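PDB 1OLT: oxygen-independent coproporphyrinogen III oxidase from Escherichia coli, which catalyses the anaerobic oxidative decarboxylation of two propionate groups of coproporphyrinogen III, yielding protoporphyrinogen IX in haem biosynthesis by S-adenosylmethionine radical chemistry. Local coordinates for residues A[39-44]-A[97-102]; A[144-149]-A[192-197]; A[231-236]-A[280-285]. One frame throughout, in Å; residues are numbered along the deposited sequence. Where two conformers were deposited one is given.

In the fold
The three contacts lie around the curled sheet of the radical SAM domain and follow one another along the chain. Contact 2 is the one at the active site: residues 144-149 meet both bound S-adenosylmethionines, and Arg149 touches the iron-sulfur cluster. Contact 3 is its neighbour, with centres about 16 Å apart; the two meet where Leu195 CD2 packs 3.4 Å from Leu232 O, and both reach the same sheet. Contact 1 stands apart, its centre about 36 Å from that of contact 2 and about 40 Å from that of contact 3, on the other side of the chain's centre from contact 3. Even so, the side chain of Phe41 is about 11 Å from a bound S-adenosylmethionine.

Contact 1: residues A[39-44]-A[97-102]; sequences QAFLQA and APLFAG
Leu42 and Leu99 meet through their methyl groups, the two side chains crossing at about a right angle. Leu42 CD2 comes between the two methyls of its partner, 3.8 Å from Leu99 CD1 and 4.0 Å from Leu99 CD2, so one branch of Leu42 is set against both branches of the other leucine. In Leu99 the first torsion places CG opposite the carbonyl carbon and beside the backbone N (chi1 -58°); as its CB already points toward the helix, this carries the methyl fork across. Leu99 CD1 also reaches the edge of the Phe41 ring, near the ring plane, at 4.2 Å from Phe41 CE2. A leucine suits this place because CD1 alone can touch both Leu42 and the Phe41 ring, while CD2 adds a second touch on Leu42.

The two flanks of the contact differ. On the inner flank Phe41 is buried; its broad ring can touch residues of three strands, Leu322, Ile332 and Ala337, and still offer its edge to Leu99. Phe100 rests on Leu322 and Ile332 as well. On the outer flank Leu42 and Leu99 remain partly exposed, with the exposed Gln39 one turn back along the helix. No hydrogen bond joins the segments, whose nearest CA atoms, those of Leu42 and Leu99, are 8.3 Å apart. The turn carrying Leu99 is instead held from within, by Phe100 N bonded to Ala97 O at 2.9 Å. It is a 3-10 turn that follows helix 80-96 and leads toward strand 105-112, completing the first beta-alpha-beta crossover from strand 53-62. Helix 38-45 thus packs beside the start of a partial TIM barrel, the fold of the radical SAM enzymes.

Contact 2: residues A[144-149]-A[192-197]; sequences IEVDPR and FALLNH. With SAM (S-adenosylmethionine), chain C; SAM (S-adenosylmethionine), chain D.
With CG swung to the far side from the backbone N (chi1 -164°) and chi2 at 62°, Leu194 brings CD2 down on Pro148, 3.6 Å from Pro148 CB. The same methyl lies 4.4 Å from Val146 CG1, a looser touch. The three touching residues are buried, Met169 of strand 166-172 packs on Pro148 and Leu194, and compact hydrocarbon groups suit the place. Here the C-terminal end of strand 140-146, a parallel strand of the partial TIM barrel, meets helix 188-200 on the barrel's outer side, while the neighbouring residues serve the cofactors within. Glu145 OE2 accepts a 2.6 Å hydrogen bond from O3' of the S-adenosylmethionine of chain D and is also hydrogen-bonded to His109 NE2. Asp147 CA is 3.3 Å from the carboxylate OXT of the S-adenosylmethionine of chain C.

Pro148 is the centre of an inverse gamma turn, whose weak bond runs from Arg149 N to Asp147 O, consistent with Arg149 folding back on Asp147. Arg149 grips Asp147 in a side-on salt bridge: NE meets the syn lone pair of Asp147 OD1 at 2.9 Å, in the guanidinium plane, while NH2 reaches the same oxygen at 3.2 Å from above the carboxylate plane. With an alanine in place of Asp147 there is no carboxylate, and the guanidinium of Arg149 would probably be left without its mate, able to turn beside the iron-sulfur cluster.

Contact 3: residues A[231-236]-A[280-285]; sequences ELNPDR and SGYQFI
Tyr282 OH donates a hydrogen bond to Pro234 O at 2.6 Å, in the carbonyl plane and with an angle of 146° at the oxygen. The bond ties together two loops that follow helices of the radical SAM barrel domain. One leads from helix 219-232 into barrel strand 236-241; the other leads from helix 263-279, closed by a Schellman motif at Gly281, into the hairpin of strands 283-286 and 289-291. Positive phi at Gly281 (92°) suits a residue without CB, which would jam against the preceding carbonyl, and Asn233 likewise leaves its helix with positive phi. Tyrosine fits because its hydroxyl stands far enough from the backbone to reach the Pro234 carbonyl while the ring packs on Phe290. Pro234 crosses the tyrosine at about a right angle, with Pro234 CD 3.3 Å from Tyr282 OH. Asp235 has its CB directed away from residues 280-285, and its carboxylate forms a salt bridge with Arg292, but its carbonyl stays with the ring: Asp235 O lies in the ring plane at the edge, 3.7 Å from Tyr282 CE1.

Contact 1: residues A[39-44]-A[97-102]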
loop_
_atom_site.group_PDB
_atom_site.type_symbol
_atom_site.label_atom_id
_atom_site.label_comp_id
_atom_site.label_asym_id
_atom_site.label_seq_id
_atom_site.Cartn_x
_atom_site.Cartn_y
_atom_site.Cartn_z
ATOM N N GLN A 39 -7.538 -25.223 7.620
ATOM C CA GLN A 39 -8.716 -25.143 8.432
ATOM C C GLN A 39 -8.805 -23.722 9.036
ATOM O O GLN A 39 -9.888 -23.164 9.184
ATOM C CB GLN A 39 -8.775 -26.332 9.477
ATOM C CG GLN A 39 -8.955 -27.744 8.793
ATOM C CD GLN A 39 -10.180 -27.823 7.857
ATOM O OE1 GLN A 39 -11.306 -27.606 8.311
ATOM N NE2 GLN A 39 -9.959 -28.129 6.572
ATOM N N ALA A 40 -7.661 -23.170 9.446
ATOM C CA ALA A 40 -7.675 -21.874 10.129
ATOM C C ALA A 40 -8.223 -20.890 9.155
ATOM O O ALA A 40 -8.988 -20.014 9.505
ATOM C CB ALA A 40 -6.267 -21.460 10.567
ATOM N N PHE A 41 -7.887 -21.087 7.881
ATOM C CA PHE A 41 -8.364 -20.212 6.858
ATOM C C PHE A 41 -9.882 -20.312 6.730
ATOM O O PHE A 41 -10.584 -19.310 6.598
ATOM C CB PHE A 41 -7.669 -20.531 5.490
ATOM C CG PHE A 41 -8.026 -19.622 4.426
ATOM C CD1 PHE A 41 -7.417 -18.405 4.334
ATOM C CD2 PHE A 41 -8.987 -19.952 3.496
ATOM C CE1 PHE A 41 -7.734 -17.508 3.306
ATOM C CE2 PHE A 41 -9.336 -19.057 2.452
ATOM C CZ PHE A 41 -8.715 -17.850 2.357
ATOM N N LEU A 42 -10.379 -21.525 6.708
ATOM C CA LEU A 42 -11.819 -21.712 6.571
ATOM C C LEU A 42 -12.567 -21.153 7.800
ATOM O O LEU A 42 -13.609 -20.551 7.627
ATOM C CB LEU A 42 -12.148 -23.169 6.365
ATOM C CG LEU A 42 -11.566 -23.728 5.057
ATOM C CD1 LEU A 42 -11.951 -25.214 4.992
ATOM C CD2 LEU A 42 -12.072 -23.028 3.843
ATOM N N GLN A 43 -12.018 -21.327 9.001
ATOM C CA GLN A 43 -12.614 -20.714 10.203
ATOM C C GLN A 43 -12.627 -19.196 10.086
ATOM O O GLN A 43 -13.581 -18.559 10.526
ATOM C CB GLN A 43 -11.842 -21.089 11.467
ATOM C CG GLN A 43 -12.046 -22.484 11.926
ATOM C CD GLN A 43 -11.352 -22.766 13.321
ATOM O OE1 GLN A 43 -10.866 -21.821 13.986
ATOM N NE2 GLN A 43 -11.325 -24.050 13.744
ATOM N N ALA A 44 -11.590 -18.607 9.448
ATOM C CA ALA A 44 -11.533 -17.159 9.280
ATOM C C ALA A 44 -12.630 -16.692 8.334
ATOM O O ALA A 44 -13.305 -15.671 8.571
ATOM C CB ALA A 44 -10.184 -16.735 8.756
ATOM N N ALA A 97 -13.392 -18.838 -4.662
ATOM C CA ALA A 97 -14.597 -18.042 -4.805
ATOM C C ALA A 97 -15.917 -18.617 -4.256
ATOM O O ALA A 97 -16.714 -17.834 -3.724
ATOM C CB ALA A 97 -14.760 -17.585 -6.233
ATOM N N PRO A 98 -16.195 -19.927 -4.355
ATOM C CA PRO A 98 -17.409 -20.460 -3.727
ATOM C C PRO A 98 -17.470 -20.247 -2.212
ATOM O O PRO A 98 -18.554 -20.205 -1.674
ATOM C CB PRO A 98 -17.396 -21.970 -4.073
ATOM C CG PRO A 98 -16.500 -22.066 -5.305
ATOM C CD PRO A 98 -15.461 -20.964 -5.128
ATOM N N LEU A 99 -16.327 -20.088 -1.555
ATOM C CA LEU A 99 -16.295 -19.795 -0.114
ATOM C C LEU A 99 -16.933 -18.419 0.196
ATOM O O LEU A 99 -17.357 -18.164 1.308
ATOM C CB LEU A 99 -14.865 -19.830 0.419
ATOM C CG LEU A 99 -14.086 -21.130 0.244
ATOM C CD1 LEU A 99 -12.725 -20.921 0.739
ATOM C CD2 LEU A 99 -14.740 -22.292 0.959
ATOM N N PHE A 100 -17.017 -17.564 -0.820
ATOM C CA PHE A 100 -17.493 -16.201 -0.676
ATOM C C PHE A 100 -18.764 -15.918 -1.451
ATOM O O PHE A 100 -19.053 -14.743 -1.726
ATOM C CB PHE A 100 -16.352 -15.231 -1.149
ATOM C CG PHE A 100 -15.062 -15.412 -0.386
ATOM C CD1 PHE A 100 -14.857 -14.768 0.862
ATOM C CD2 PHE A 100 -14.089 -16.252 -0.858
ATOM C CE1 PHE A 100 -13.657 -14.953 1.573
ATOM C CE2 PHE A 100 -12.910 -16.464 -0.156
ATOM C CZ PHE A 100 -12.690 -15.814 1.069
ATOM N N ALA A 101 -19.523 -16.967 -1.808
ATOM C CA ALA A 101 -20.742 -16.835 -2.633
ATOM C C ALA A 101 -21.787 -15.846 -2.102
ATOM O O ALA A 101 -22.495 -15.201 -2.892
ATOM C CB ALA A 101 -21.449 -18.239 -2.800
ATOM N N GLY A 102 -21.946 -15.766 -0.785
ATOM C CA GLY A 102 -22.860 -14.754 -0.217
ATOM C C GLY A 102 -22.341 -13.287 -0.108
ATOM O O GLY A 102 -23.032 -12.429 0.365
#

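Contact 2: residues A[144-149]-A[192-197]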
loop_
_atom_site.group_PDB
_atom_site.type_symbol
_atom_site.label_atom_id
_atom_site.label_comp_id
_atom_site.label_asym_id
_atom_site.label_seq_id
_atom_site.Cartn_x
_atom_site.Cartn_y
_atom_site.Cartn_z
ATOM N N ILE A 144 -5.976 -0.164 -10.387
ATOM C CA ILE A 144 -4.867 -0.883 -10.984
ATOM C C ILE A 144 -3.650 0.048 -10.978
ATOM O O ILE A 144 -3.782 1.281 -11.075
ATOM C CB ILE A 144 -5.228 -1.283 -12.437
ATOM C CG1 ILE A 144 -4.144 -2.133 -13.116
ATOM C CG2 ILE A 144 -5.504 -0.052 -13.297
ATOM C CD1 ILE A 144 -4.541 -2.710 -14.438
ATOM N N GLU A 145 -2.478 -0.567 -10.892
ATOM C CA GLU A 145 -1.202 0.114 -11.047
ATOM C C GLU A 145 -0.634 -0.029 -12.429
ATOM O O GLU A 145 -0.755 -1.078 -13.061
ATOM C CB GLU A 145 -0.229 -0.415 -10.008
ATOM C CG GLU A 145 -0.834 -0.397 -8.595
ATOM C CD GLU A 145 0.124 -0.696 -7.495
ATOM O OE1 GLU A 145 1.235 -0.067 -7.508
ATOM O OE2 GLU A 145 -0.242 -1.543 -6.605
ATOM N N VAL A 146 0.012 1.029 -12.908
ATOM C CA VAL A 146 0.352 1.166 -14.323
ATOM C C VAL A 146 1.785 1.639 -14.425
ATOM O O VAL A 146 2.137 2.638 -13.834
ATOM C CB VAL A 146 -0.551 2.219 -15.028
ATOM C CG1 VAL A 146 -0.140 2.355 -16.492
ATOM C CG2 VAL A 146 -2.007 1.814 -14.954
ATOM N N ASP A 147 2.598 0.932 -15.182
ATOM C CA ASP A 147 3.948 1.398 -15.548
ATOM C C ASP A 147 3.815 2.203 -16.868
ATOM O O ASP A 147 3.315 1.678 -17.871
ATOM C CB ASP A 147 4.799 0.149 -15.773
ATOM C CG ASP A 147 6.199 0.436 -16.295
ATOM O OD1 ASP A 147 6.729 1.557 -16.136
ATOM O OD2 ASP A 147 6.857 -0.486 -16.851
ATOM N N PRO A 148 4.252 3.461 -16.903
ATOM C CA PRO A 148 4.038 4.291 -18.105
ATOM C C PRO A 148 5.153 4.076 -19.191
ATOM O O PRO A 148 5.784 5.080 -19.693
ATOM C CB PRO A 148 4.120 5.683 -17.550
ATOM C CG PRO A 148 5.255 5.520 -16.460
ATOM C CD PRO A 148 4.906 4.197 -15.825
ATOM N N ARG A 149 5.454 2.828 -19.464
ATOM C CA ARG A 149 6.423 2.399 -20.480
ATOM C C ARG A 149 5.819 1.207 -21.188
ATOM O O ARG A 149 5.033 0.482 -20.602
ATOM C CB ARG A 149 7.720 1.972 -19.845
ATOM C CG ARG A 149 8.499 3.073 -19.260
ATOM C CD ARG A 149 9.737 2.579 -18.506
ATOM N NE ARG A 149 9.357 1.854 -17.282
ATOM C CZ ARG A 149 10.135 1.036 -16.611
ATOM N NH1 ARG A 149 11.399 0.853 -16.976
ATOM N NH2 ARG A 149 9.673 0.439 -15.508
ATOM N N PHE A 192 2.977 12.541 -19.274
ATOM C CA PHE A 192 1.955 13.599 -19.288
ATOM C C PHE A 192 0.770 13.195 -20.171
ATOM O O PHE A 192 -0.394 13.385 -19.783
ATOM C CB PHE A 192 2.532 14.907 -19.812
ATOM C CG PHE A 192 3.146 15.744 -18.734
ATOM C CD1 PHE A 192 4.350 15.348 -18.151
ATOM C CD2 PHE A 192 2.540 16.922 -18.311
ATOM C CE1 PHE A 192 4.942 16.072 -17.126
ATOM C CE2 PHE A 192 3.114 17.662 -17.287
ATOM C CZ PHE A 192 4.315 17.229 -16.664
ATOM N N ALA A 193 1.053 12.626 -21.353
ATOM C CA ALA A 193 -0.042 12.201 -22.220
ATOM C C ALA A 193 -0.928 11.140 -21.554
ATOM O O ALA A 193 -2.143 11.169 -21.631
ATOM C CB ALA A 193 0.501 11.655 -23.571
ATOM N N LEU A 194 -0.299 10.199 -20.907
ATOM C CA LEU A 194 -0.998 9.107 -20.313
ATOM C C LEU A 194 -1.883 9.583 -19.174
ATOM O O LEU A 194 -3.061 9.231 -19.112
ATOM C CB LEU A 194 0.010 8.095 -19.794
ATOM C CG LEU A 194 -0.446 6.694 -19.444
ATOM C CD1 LEU A 194 -0.992 5.954 -20.624
ATOM C CD2 LEU A 194 0.755 5.913 -18.834
ATOM N N LEU A 195 -1.332 10.402 -18.277
ATOM C CA LEU A 195 -2.131 10.871 -17.128
ATOM C C LEU A 195 -3.238 11.812 -17.546
ATOM O O LEU A 195 -4.371 11.713 -17.046
ATOM C CB LEU A 195 -1.215 11.455 -16.037
ATOM C CG LEU A 195 -1.899 11.831 -14.729
ATOM C CD1 LEU A 195 -0.910 11.594 -13.540
ATOM C CD2 LEU A 195 -2.398 13.340 -14.724
ATOM N N ASN A 196 -2.963 12.703 -18.470
ATOM C CA ASN A 196 -4.005 13.570 -18.966
ATOM C C ASN A 196 -5.133 12.821 -19.765
ATOM O O ASN A 196 -6.287 13.168 -19.675
ATOM C CB ASN A 196 -3.376 14.742 -19.718
ATOM C CG ASN A 196 -2.723 15.774 -18.736
ATOM O OD1 ASN A 196 -1.513 16.016 -18.771
ATOM N ND2 ASN A 196 -3.551 16.336 -17.820
ATOM N N HIS A 197 -4.790 11.762 -20.477
ATOM C CA HIS A 197 -5.766 10.923 -21.116
ATOM C C HIS A 197 -6.626 10.175 -20.039
ATOM O O HIS A 197 -7.863 10.040 -20.201
ATOM C CB HIS A 197 -5.084 9.905 -22.094
ATOM C CG HIS A 197 -6.049 9.100 -22.901
ATOM N ND1 HIS A 197 -7.094 9.673 -23.603
ATOM C CD2 HIS A 197 -6.144 7.773 -23.107
ATOM C CE1 HIS A 197 -7.780 8.724 -24.214
ATOM N NE2 HIS A 197 -7.224 7.564 -23.914
HETATM N N SAM C . 5.100 -1.686 -11.715
HETATM C CA SAM C . 4.534 -0.349 -11.827
HETATM C C SAM C . 5.578 0.769 -11.939
HETATM O O SAM C . 6.777 0.538 -11.557
HETATM O OXT SAM C . 5.178 1.789 -12.462
HETATM C CB SAM C . 3.705 -0.127 -10.547
HETATM C CG SAM C . 4.327 0.408 -9.284
HETATM S SD SAM C . 5.409 -0.699 -8.416
HETATM C CE SAM C . 4.444 -2.194 -8.167
HETATM C "C5'" SAM C . 5.148 -0.142 -6.645
HETATM C "C4'" SAM C . 5.979 1.067 -6.087
HETATM O "O4'" SAM C . 6.909 0.710 -5.072
HETATM C "C3'" SAM C . 6.860 1.726 -7.121
HETATM O "O3'" SAM C . 6.142 2.522 -8.071
HETATM C "C2'" SAM C . 7.901 2.472 -6.276
HETATM O "O2'" SAM C . 7.505 3.826 -6.058
HETATM C "C1'" SAM C . 7.868 1.739 -4.958
HETATM N N9 SAM C . 9.128 1.119 -4.601
HETATM C C8 SAM C . 9.618 -0.031 -5.164
HETATM N N7 SAM C . 10.776 -0.336 -4.586
HETATM C C5 SAM C . 11.023 0.613 -3.628
HETATM C C6 SAM C . 12.073 0.799 -2.714
HETATM N N6 SAM C . 13.109 -0.034 -2.616
HETATM N N1 SAM C . 12.012 1.880 -1.879
HETATM C C2 SAM C . 10.934 2.769 -1.954
HETATM N N3 SAM C . 9.915 2.590 -2.826
HETATM C C4 SAM C . 9.977 1.528 -3.655
HETATM N N SAM D . 5.639 -2.053 -0.726
HETATM C CA SAM D . 6.244 -0.830 -1.287
HETATM C C SAM D . 7.423 -0.329 -0.426
HETATM O O SAM D . 8.581 -0.179 -0.863
HETATM O OXT SAM D . 7.310 -0.049 0.787
HETATM C CB SAM D . 5.163 0.268 -1.473
HETATM C CG SAM D . 4.072 -0.028 -2.550
HETATM S SD SAM D . 2.426 -0.441 -1.880
HETATM C CE SAM D . 1.559 1.165 -1.996
HETATM C "C5'" SAM D . 1.457 -1.395 -3.108
HETATM C "C4'" SAM D . 2.102 -2.737 -3.417
HETATM O "O4'" SAM D . 2.014 -3.509 -2.229
HETATM C "C3'" SAM D . 1.380 -3.562 -4.487
HETATM O "O3'" SAM D . 1.670 -3.095 -5.792
HETATM C "C2'" SAM D . 1.869 -4.935 -4.117
HETATM O "O2'" SAM D . 3.203 -5.093 -4.518
HETATM C "C1'" SAM D . 1.813 -4.891 -2.580
HETATM N N9 SAM D . 0.526 -5.313 -2.055
HETATM C C8 SAM D . -0.588 -4.567 -1.904
HETATM N N7 SAM D . -1.595 -5.377 -1.389
HETATM C C5 SAM D . -1.115 -6.582 -1.226
HETATM C C6 SAM D . -1.672 -7.744 -0.771
HETATM N N6 SAM D . -2.915 -7.836 -0.328
HETATM N N1 SAM D . -0.881 -8.836 -0.757
HETATM C C2 SAM D . 0.395 -8.794 -1.173
HETATM N N3 SAM D . 0.948 -7.669 -1.647
HETATM C C4 SAM D . 0.200 -6.575 -1.661
#

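Contact 3: residues A[231-236]-A[280-285]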
loop_
_atom_site.group_PDB
_atom_site.type_symbol
_atom_site.label_atom_id
_atom_site.label_comp_id
_atom_site.label_asym_id
_atom_site.label_seq_id
_atom_site.Cartn_x
_atom_site.Cartn_y
_atom_site.Cartn_z
ATOM N N GLU A 231 2.935 20.659 -12.529
ATOM C CA GLU A 231 2.358 20.840 -13.860
ATOM C C GLU A 231 1.572 19.552 -14.328
ATOM O O GLU A 231 0.630 19.666 -15.068
ATOM C CB GLU A 231 3.465 21.228 -14.867
ATOM C CG GLU A 231 4.334 22.442 -14.426
ATOM C CD GLU A 231 5.657 22.591 -15.229
ATOM O OE1 GLU A 231 6.318 21.580 -15.529
ATOM O OE2 GLU A 231 6.044 23.719 -15.568
ATOM N N LEU A 232 1.943 18.371 -13.845
ATOM C CA LEU A 232 1.245 17.113 -14.189
ATOM C C LEU A 232 -0.070 16.985 -13.479
ATOM O O LEU A 232 -1.027 16.392 -13.991
ATOM C CB LEU A 232 2.180 15.961 -13.839
ATOM C CG LEU A 232 1.778 14.546 -14.044
ATOM C CD1 LEU A 232 1.713 14.318 -15.578
ATOM C CD2 LEU A 232 2.806 13.622 -13.352
ATOM N N ASN A 233 -0.133 17.576 -12.278
ATOM C CA ASN A 233 -1.365 17.661 -11.483
ATOM C C ASN A 233 -2.069 16.322 -11.211
ATOM O O ASN A 233 -3.235 16.155 -11.574
ATOM C CB ASN A 233 -2.303 18.652 -12.176
ATOM C CG ASN A 233 -3.559 18.928 -11.397
ATOM O OD1 ASN A 233 -3.558 18.871 -10.179
ATOM N ND2 ASN A 233 -4.626 19.286 -12.095
ATOM N N PRO A 234 -1.405 15.386 -10.540
ATOM C CA PRO A 234 -2.046 14.165 -10.096
ATOM C C PRO A 234 -3.014 14.484 -8.997
ATOM O O PRO A 234 -2.863 15.519 -8.346
ATOM C CB PRO A 234 -0.885 13.313 -9.534
ATOM C CG PRO A 234 0.139 14.254 -9.145
ATOM C CD PRO A 234 -0.006 15.468 -10.080
ATOM N N ASP A 235 -3.977 13.601 -8.766
ATOM C CA ASP A 235 -4.904 13.750 -7.670
ATOM C C ASP A 235 -4.250 13.398 -6.311
ATOM O O ASP A 235 -4.606 13.987 -5.283
ATOM C CB ASP A 235 -6.147 12.894 -7.875
ATOM C CG ASP A 235 -6.886 13.263 -9.133
ATOM O OD1 ASP A 235 -7.079 14.490 -9.365
ATOM O OD2 ASP A 235 -7.268 12.416 -9.948
ATOM N N ARG A 236 -3.283 12.498 -6.335
ATOM C CA ARG A 236 -2.678 11.976 -5.123
ATOM C C ARG A 236 -1.231 11.646 -5.448
ATOM O O ARG A 236 -0.903 11.322 -6.603
ATOM C CB ARG A 236 -3.339 10.667 -4.633
ATOM C CG ARG A 236 -4.711 10.716 -4.105
ATOM C CD ARG A 236 -5.344 9.274 -3.919
ATOM N NE ARG A 236 -6.694 9.373 -3.347
ATOM C CZ ARG A 236 -7.559 8.364 -3.179
ATOM N NH1 ARG A 236 -7.235 7.111 -3.480
ATOM N NH2 ARG A 236 -8.751 8.619 -2.657
ATOM N N SER A 280 1.150 23.556 -3.185
ATOM C CA SER A 280 0.507 23.095 -4.407
ATOM C C SER A 280 -0.934 22.554 -4.228
ATOM O O SER A 280 -1.525 22.083 -5.190
ATOM C CB SER A 280 1.344 22.033 -5.103
ATOM O OG SER A 280 2.602 22.591 -5.399
ATOM N N GLY A 281 -1.448 22.617 -2.983
ATOM C CA GLY A 281 -2.801 22.224 -2.674
ATOM C C GLY A 281 -2.948 20.790 -2.267
ATOM O O GLY A 281 -4.024 20.279 -2.305
ATOM N N TYR A 282 -1.870 20.117 -1.901
ATOM C CA TYR A 282 -2.002 18.743 -1.388
ATOM C C TYR A 282 -1.903 18.685 0.188
ATOM O O TYR A 282 -1.007 19.285 0.796
ATOM C CB TYR A 282 -0.973 17.845 -1.999
ATOM C CG TYR A 282 -1.061 17.697 -3.498
ATOM C CD1 TYR A 282 -1.984 16.840 -4.080
ATOM C CD2 TYR A 282 -0.250 18.485 -4.339
ATOM C CE1 TYR A 282 -2.070 16.727 -5.489
ATOM C CE2 TYR A 282 -0.298 18.379 -5.705
ATOM C CZ TYR A 282 -1.226 17.505 -6.294
ATOM O OH TYR A 282 -1.236 17.403 -7.667
ATOM N N GLN A 283 -2.854 18.027 0.830
ATOM C CA GLN A 283 -2.747 17.712 2.271
ATOM C C GLN A 283 -1.806 16.512 2.483
ATOM O O GLN A 283 -1.942 15.476 1.792
ATOM C CB GLN A 283 -4.142 17.354 2.786
ATOM C CG GLN A 283 -4.415 17.681 4.221
ATOM C CD GLN A 283 -5.855 17.321 4.612
ATOM O OE1 GLN A 283 -6.817 17.738 3.950
ATOM N NE2 GLN A 283 -5.998 16.514 5.655
ATOM N N PHE A 284 -0.854 16.630 3.402
ATOM C CA PHE A 284 -0.086 15.441 3.859
ATOM C C PHE A 284 -1.041 14.551 4.726
ATOM O O PHE A 284 -1.427 14.949 5.814
ATOM C CB PHE A 284 1.168 15.854 4.652
ATOM C CG PHE A 284 2.031 14.675 5.121
ATOM C CD1 PHE A 284 2.208 13.549 4.337
ATOM C CD2 PHE A 284 2.674 14.733 6.346
ATOM C CE1 PHE A 284 2.966 12.486 4.753
ATOM C CE2 PHE A 284 3.456 13.697 6.799
ATOM C CZ PHE A 284 3.618 12.557 6.007
ATOM N N ILE A 285 -1.446 13.399 4.216
ATOM C CA ILE A 285 -2.368 12.504 4.917
ATOM C C ILE A 285 -1.590 11.740 6.008
ATOM O O ILE A 285 -2.003 11.682 7.164
ATOM C CB ILE A 285 -3.023 11.486 3.978
ATOM C CG1 ILE A 285 -3.721 12.169 2.796
ATOM C CG2 ILE A 285 -4.023 10.613 4.770
ATOM C CD1 ILE A 285 -4.759 13.212 3.213
#